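DynF (Micromonospora chersina, PDB 6UBL) is of unknown function but belongs to the dynemicin (enediyne) biosynthesis pathway and encloses a palmitic acid in its beta barrel, consistent with binding a long-chain intermediate or product. Local coordinates at residues Tyr56-Ser69 and Val81-Cys94. Residues are numbered along the deposited sequence; the frame is centred on the assembly and turned at random. Where two conformers were deposited one is given.
Sequences YTVAFDGWVRVVRS and VYTNLIEMKMVGEC. With PLM (palmitic acid), chain C.
Arg65 and Glu87 run side by side and end in a salt bridge, Arg65 NH1 to Glu87 OE1 at 2.9 Å. The oxygen is met nearly along its C-O axis, but it sits 21° out of the guanidinium plane. The two flat groups are turned 80° apart. Over one face of the guanidinium lies Ile86 CD1, 4.0 Å from Arg65 NH1. Beyond, Asn39 takes Arg65 NE and Asn20 takes NH2, fixing the rotation of the group.

With CG between its backbone N and carbonyl carbon (chi1 50°), Trp63 folds its indole back over the partner strand. Lys89 CB packs on one face, 3.6 Å from Trp63 CZ2. At the ring edge, Glu87 CG lies 3.7 Å from Trp63 CH2, and the Glu87 carboxylate stands nearly perpendicular to the indole.

Arg65 N bonds Glu87 O, whereas Arg65 O accepts from Ile86 N; two residues thus face one, a classic beta bulge that shifts the antiparallel register. Past it, Leu85 CD1 wedges between Val64 and Val66, 3.6 Å from Val64 CB. Toward the Ala59 end, two waters bridge Ala59 and Glu93.

At the other end Ser69 N bonds Tyr82 O, and Ser69 OG receives Tyr82 N at 2.9 Å.

Val66 and Met88 line the palmitic acid, with Met90 SD nearby toward its tail end. Val66 CG1 lies 3.6 Å from the ligand's O1, and Arg68 CD 3.4 Å from its O2, so this hairpin forms part of the wall of the ligand-holding barrel. Near the carboxyl group Arg68 is held by a salt bridge to Asp38. Strand 37-50 pairs with 54-68 on one flank, strands 100-104 and 108-115 pair with 81-92 on the other, and Met133 of strand 129-141 packs on Val66, Thr83 and Leu85.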
loop_
_atom_site.group_PDB
_atom_site.type_symbol
_atom_site.label_atom_id
_atom_site.label_comp_id
_atom_site.label_asym_id
_atom_site.label_seq_id
_atom_site.Cartn_x
_atom_site.Cartn_y
_atom_site.Cartn_z
ATOM N N TYR A 56 6.000 -20.983 -0.211
ATOM C CA TYR A 56 5.806 -21.572 -1.526
ATOM C C TYR A 56 5.989 -20.530 -2.610
ATOM O O TYR A 56 5.499 -19.406 -2.490
ATOM C CB TYR A 56 4.391 -22.140 -1.615
ATOM C CG TYR A 56 4.055 -23.042 -0.451
ATOM C CD1 TYR A 56 4.544 -24.333 -0.405
ATOM C CD2 TYR A 56 3.269 -22.595 0.604
ATOM C CE1 TYR A 56 4.261 -25.168 0.649
ATOM C CE2 TYR A 56 2.974 -23.426 1.672
ATOM C CZ TYR A 56 3.475 -24.712 1.686
ATOM O OH TYR A 56 3.190 -25.554 2.738
ATOM N N THR A 57 6.704 -20.907 -3.661
ATOM C CA THR A 57 6.940 -20.031 -4.795
ATOM C C THR A 57 6.198 -20.600 -5.998
ATOM O O THR A 57 6.409 -21.766 -6.367
ATOM C CB THR A 57 8.434 -19.930 -5.086
ATOM O OG1 THR A 57 9.103 -19.395 -3.934
ATOM C CG2 THR A 57 8.664 -19.001 -6.263
ATOM N N VAL A 58 5.346 -19.775 -6.614
ATOM C CA VAL A 58 4.458 -20.232 -7.674
ATOM C C VAL A 58 4.592 -19.308 -8.871
ATOM O O VAL A 58 4.552 -18.078 -8.726
ATOM C CB VAL A 58 2.992 -20.290 -7.216
ATOM C CG1 VAL A 58 2.107 -20.842 -8.328
ATOM C CG2 VAL A 58 2.858 -21.124 -5.956
ATOM N N ALA A 59 4.719 -19.907 -10.055
ATOM C CA ALA A 59 4.779 -19.162 -11.303
ATOM C C ALA A 59 3.384 -19.068 -11.906
ATOM O O ALA A 59 2.641 -20.056 -11.946
ATOM C CB ALA A 59 5.703 -19.883 -12.287
ATOM N N PHE A 60 3.052 -17.883 -12.406
ATOM C CA PHE A 60 1.747 -17.605 -12.978
ATOM C C PHE A 60 1.886 -17.062 -14.394
ATOM O O PHE A 60 2.872 -16.402 -14.729
ATOM C CB PHE A 60 1.009 -16.538 -12.164
ATOM C CG PHE A 60 0.604 -16.976 -10.794
ATOM C CD1 PHE A 60 1.520 -17.006 -9.758
ATOM C CD2 PHE A 60 -0.705 -17.338 -10.535
ATOM C CE1 PHE A 60 1.139 -17.401 -8.490
ATOM C CE2 PHE A 60 -1.092 -17.740 -9.274
ATOM C CZ PHE A 60 -0.170 -17.769 -8.247
ATOM N N ASP A 61 0.875 -17.334 -15.215
ATOM C CA ASP A 61 0.778 -16.799 -16.563
ATOM C C ASP A 61 -0.669 -16.385 -16.782
ATOM O O ASP A 61 -1.596 -16.986 -16.231
ATOM C CB ASP A 61 1.222 -17.837 -17.599
ATOM C CG ASP A 61 1.259 -17.281 -19.004
ATOM O OD1 ASP A 61 1.896 -16.226 -19.212
ATOM O OD2 ASP A 61 0.688 -17.918 -19.920
ATOM N N GLY A 62 -0.862 -15.338 -17.572
ATOM C CA GLY A 62 -2.214 -14.911 -17.849
ATOM C C GLY A 62 -2.286 -13.588 -18.572
ATOM O O GLY A 62 -1.450 -13.300 -19.435
ATOM N N TRP A 63 -3.289 -12.782 -18.239
ATOM C CA TRP A 63 -3.521 -11.552 -18.973
ATOM C C TRP A 63 -4.147 -10.509 -18.061
ATOM O O TRP A 63 -4.704 -10.821 -17.001
ATOM C CB TRP A 63 -4.398 -11.800 -20.202
ATOM C CG TRP A 63 -5.650 -12.578 -19.927
ATOM C CD1 TRP A 63 -5.835 -13.920 -20.104
ATOM C CD2 TRP A 63 -6.901 -12.064 -19.444
ATOM N NE1 TRP A 63 -7.117 -14.271 -19.764
ATOM C CE2 TRP A 63 -7.793 -13.156 -19.350
ATOM C CE3 TRP A 63 -7.349 -10.794 -19.077
ATOM C CZ2 TRP A 63 -9.107 -13.013 -18.910
ATOM C CZ3 TRP A 63 -8.655 -10.653 -18.637
ATOM C CH2 TRP A 63 -9.518 -11.749 -18.555
ATOM N N VAL A 64 -4.022 -9.257 -18.490
ATOM C CA VAL A 64 -4.660 -8.123 -17.845
ATOM C C VAL A 64 -5.298 -7.265 -18.928
ATOM O O VAL A 64 -4.854 -7.242 -20.080
ATOM C CB VAL A 64 -3.690 -7.279 -17.005
ATOM C CG1 VAL A 64 -3.182 -8.065 -15.806
ATOM C CG2 VAL A 64 -2.522 -6.797 -17.867
ATOM N N ARG A 65 -6.351 -6.552 -18.541
ATOM C CA ARG A 65 -6.993 -5.533 -19.366
ATOM C C ARG A 65 -6.905 -4.228 -18.582
ATOM O O ARG A 65 -7.402 -4.140 -17.448
ATOM C CB ARG A 65 -8.426 -5.938 -19.687
ATOM C CG ARG A 65 -8.486 -7.246 -20.509
ATOM C CD ARG A 65 -9.896 -7.635 -20.920
ATOM N NE ARG A 65 -10.479 -6.575 -21.728
ATOM C CZ ARG A 65 -11.574 -5.911 -21.390
ATOM N NH1 ARG A 65 -12.243 -6.228 -20.295
ATOM N NH2 ARG A 65 -12.016 -4.936 -22.168
ATOM N N VAL A 66 -6.246 -3.227 -19.172
ATOM C CA VAL A 66 -5.931 -1.977 -18.490
ATOM C C VAL A 66 -6.445 -0.834 -19.351
ATOM O O VAL A 66 -6.007 -0.670 -20.495
ATOM C CB VAL A 66 -4.422 -1.818 -18.247
ATOM C CG1 VAL A 66 -4.115 -0.469 -17.616
ATOM C CG2 VAL A 66 -3.887 -2.968 -17.381
ATOM N N VAL A 67 -7.376 -0.042 -18.812
ATOM C CA VAL A 67 -7.849 1.148 -19.516
ATOM C C VAL A 67 -6.929 2.320 -19.194
ATOM O O VAL A 67 -6.490 2.503 -18.044
ATOM C CB VAL A 67 -9.313 1.479 -19.171
ATOM C CG1 VAL A 67 -9.481 1.787 -17.705
ATOM C CG2 VAL A 67 -9.786 2.660 -20.025
ATOM N N ARG A 68 -6.632 3.111 -20.219
ATOM C CA ARG A 68 -5.834 4.318 -20.103
ATOM C C ARG A 68 -6.714 5.540 -20.326
ATOM O O ARG A 68 -7.562 5.557 -21.229
ATOM C CB ARG A 68 -4.709 4.349 -21.134
ATOM C CG ARG A 68 -3.554 3.404 -20.863
ATOM C CD ARG A 68 -2.505 3.409 -21.992
ATOM N NE ARG A 68 -2.901 2.617 -23.145
ATOM C CZ ARG A 68 -3.515 3.087 -24.222
ATOM N NH1 ARG A 68 -3.801 4.378 -24.338
ATOM N NH2 ARG A 68 -3.834 2.256 -25.212
ATOM N N SER A 69 -6.493 6.573 -19.518
ATOM C CA SER A 69 -7.102 7.865 -19.767
ATOM C C SER A 69 -6.452 8.457 -21.008
ATOM O O SER A 69 -5.392 7.997 -21.445
ATOM C CB SER A 69 -6.828 8.796 -18.584
ATOM O OG SER A 69 -5.446 9.168 -18.523
ATOM N N VAL A 81 -0.523 9.620 -17.869
ATOM C CA VAL A 81 -1.632 8.733 -18.198
ATOM C C VAL A 81 -2.098 8.071 -16.911
ATOM O O VAL A 81 -1.278 7.544 -16.145
ATOM C CB VAL A 81 -1.219 7.680 -19.244
ATOM C CG1 VAL A 81 -2.319 6.646 -19.432
ATOM C CG2 VAL A 81 -0.887 8.353 -20.575
ATOM N N TYR A 82 -3.410 8.091 -16.682
ATOM C CA TYR A 82 -4.040 7.418 -15.556
ATOM C C TYR A 82 -4.630 6.104 -16.042
ATOM O O TYR A 82 -5.139 6.015 -17.159
ATOM C CB TYR A 82 -5.122 8.321 -14.970
ATOM C CG TYR A 82 -4.478 9.517 -14.312
ATOM C CD1 TYR A 82 -4.056 9.461 -12.997
ATOM C CD2 TYR A 82 -4.218 10.672 -15.041
ATOM C CE1 TYR A 82 -3.429 10.531 -12.398
ATOM C CE2 TYR A 82 -3.588 11.755 -14.457
ATOM C CZ TYR A 82 -3.202 11.673 -13.128
ATOM O OH TYR A 82 -2.573 12.744 -12.530
ATOM N N THR A 83 -4.535 5.074 -15.218
ATOM C CA THR A 83 -4.901 3.727 -15.626
ATOM C C THR A 83 -5.843 3.118 -14.601
ATOM O O THR A 83 -5.819 3.474 -13.426
ATOM C CB THR A 83 -3.656 2.836 -15.742
ATOM O OG1 THR A 83 -3.014 2.763 -14.466
ATOM C CG2 THR A 83 -2.671 3.390 -16.766
ATOM N N ASN A 84 -6.696 2.210 -15.064
ATOM C CA ASN A 84 -7.416 1.310 -14.176
ATOM C C ASN A 84 -7.191 -0.107 -14.692
ATOM O O ASN A 84 -7.283 -0.351 -15.896
ATOM C CB ASN A 84 -8.940 1.512 -14.162
ATOM C CG ASN A 84 -9.418 2.787 -13.466
ATOM O OD1 ASN A 84 -10.611 3.102 -13.536
ATOM N ND2 ASN A 84 -8.528 3.505 -12.781
ATOM N N LEU A 85 -6.956 -1.046 -13.782
ATOM C CA LEU A 85 -6.919 -2.466 -14.114
ATOM C C LEU A 85 -8.354 -2.966 -13.996
ATOM O O LEU A 85 -8.916 -2.997 -12.900
ATOM C CB LEU A 85 -5.983 -3.195 -13.155
ATOM C CG LEU A 85 -5.866 -4.705 -13.248
ATOM C CD1 LEU A 85 -5.454 -5.129 -14.642
ATOM C CD2 LEU A 85 -4.866 -5.210 -12.208
ATOM N N ILE A 86 -8.965 -3.322 -15.128
ATOM C CA ILE A 86 -10.397 -3.613 -15.154
ATOM C C ILE A 86 -10.740 -5.098 -15.226
ATOM O O ILE A 86 -11.895 -5.467 -14.942
ATOM C CB ILE A 86 -11.150 -2.843 -16.260
ATOM C CG1 ILE A 86 -10.717 -3.298 -17.661
ATOM C CG2 ILE A 86 -10.947 -1.345 -16.113
ATOM C CD1 ILE A 86 -11.523 -2.638 -18.787
ATOM N N GLU A 87 -9.786 -5.951 -15.587
ATOM C CA GLU A 87 -10.045 -7.381 -15.610
ATOM C C GLU A 87 -8.694 -8.077 -15.635
ATOM O O GLU A 87 -7.729 -7.551 -16.203
ATOM C CB GLU A 87 -10.846 -7.797 -16.858
ATOM C CG GLU A 87 -11.499 -9.172 -16.734
ATOM C CD GLU A 87 -12.376 -9.525 -17.920
ATOM O OE1 GLU A 87 -12.341 -8.796 -18.929
ATOM O OE2 GLU A 87 -13.130 -10.525 -17.833
ATOM N N MET A 88 -8.622 -9.237 -14.981
ATOM C CA MET A 88 -7.397 -10.021 -14.922
ATOM C C MET A 88 -7.754 -11.497 -14.863
ATOM O O MET A 88 -8.834 -11.876 -14.395
ATOM C CB MET A 88 -6.576 -9.668 -13.679
ATOM C CG MET A 88 -5.257 -10.411 -13.525
ATOM S SD MET A 88 -4.317 -9.676 -12.174
ATOM C CE MET A 88 -5.346 -10.023 -10.759
ATOM N N LYS A 89 -6.837 -12.325 -15.355
ATOM C CA LYS A 89 -6.852 -13.751 -15.042
ATOM C C LYS A 89 -5.411 -14.236 -15.125
ATOM O O LYS A 89 -4.806 -14.194 -16.202
ATOM C CB LYS A 89 -7.737 -14.558 -15.998
ATOM C CG LYS A 89 -7.835 -16.033 -15.590
ATOM C CD LYS A 89 -8.850 -16.833 -16.405
ATOM C CE LYS A 89 -9.140 -18.195 -15.755
ATOM N NZ LYS A 89 -10.239 -18.949 -16.426
ATOM N N MET A 90 -4.850 -14.673 -14.002
ATOM C CA MET A 90 -3.556 -15.339 -14.006
ATOM C C MET A 90 -3.697 -16.678 -13.302
ATOM O O MET A 90 -4.401 -16.788 -12.295
ATOM C CB MET A 90 -2.498 -14.502 -13.316
ATOM C CG MET A 90 -2.263 -13.179 -13.995
ATOM S SD MET A 90 -0.967 -12.228 -13.221
ATOM C CE MET A 90 0.466 -13.052 -13.910
ATOM N N VAL A 91 -3.012 -17.690 -13.818
ATOM C CA VAL A 91 -3.115 -19.043 -13.291
ATOM C C VAL A 91 -1.719 -19.584 -13.021
ATOM O O VAL A 91 -0.801 -19.413 -13.833
ATOM C CB VAL A 91 -3.879 -19.971 -14.264
ATOM C CG1 VAL A 91 -3.923 -21.395 -13.719
ATOM C CG2 VAL A 91 -5.281 -19.439 -14.518
ATOM N N GLY A 92 -1.574 -20.270 -11.888
ATOM C CA GLY A 92 -0.340 -20.954 -11.566
ATOM C C GLY A 92 -0.666 -22.210 -10.790
ATOM O O GLY A 92 -1.783 -22.392 -10.295
ATOM N N GLU A 93 0.333 -23.078 -10.663
ATOM C CA GLU A 93 0.092 -24.381 -10.068
ATOM C C GLU A 93 1.268 -24.793 -9.203
ATOM O O GLU A 93 2.415 -24.400 -9.432
ATOM C CB GLU A 93 -0.151 -25.447 -11.135
ATOM C CG GLU A 93 -1.140 -26.516 -10.727
ATOM C CD GLU A 93 -1.961 -26.996 -11.906
ATOM O OE1 GLU A 93 -2.201 -26.192 -12.832
ATOM O OE2 GLU A 93 -2.360 -28.176 -11.917
ATOM N N CYS A 94 0.949 -25.600 -8.201
ATOM C CA CYS A 94 1.859 -25.900 -7.113
ATOM C C CYS A 94 1.329 -27.148 -6.425
ATOM O O CYS A 94 0.119 -27.278 -6.205
ATOM C CB CYS A 94 1.860 -24.666 -6.210
ATOM S SG CYS A 94 2.535 -24.850 -4.592
HETATM C C1 PLM C . -0.753 0.357 -19.817
HETATM O O1 PLM C . -1.675 -0.485 -20.205
HETATM O O2 PLM C . -0.300 1.220 -20.524
HETATM C C2 PLM C . -0.289 0.136 -18.413
HETATM C C3 PLM C . 0.075 -1.282 -18.060
HETATM C C4 PLM C . 0.555 -1.308 -16.640
HETATM C C5 PLM C . 0.291 -2.573 -15.913
HETATM C C6 PLM C . 0.716 -2.490 -14.466
HETATM C C7 PLM C . 1.411 -3.752 -14.031
HETATM C C8 PLM C . 0.640 -4.992 -14.411
HETATM C C9 PLM C . -0.708 -5.097 -13.752
HETATM C CA PLM C . -0.650 -5.891 -12.476
HETATM C CB PLM C . -0.590 -7.381 -12.746
HETATM C CC PLM C . -1.409 -8.164 -11.764
HETATM C CD PLM C . -0.615 -8.952 -10.757
HETATM C CE PLM C . -1.389 -9.121 -9.475
HETATM C CF PLM C . -0.955 -10.262 -8.608
HETATM C CG PLM C . -1.784 -10.370 -7.378
HETATM O O HOH W 1 4.872 -22.863 -10.184
HETATM O O HOH W 2 2.634 -22.618 -12.290
#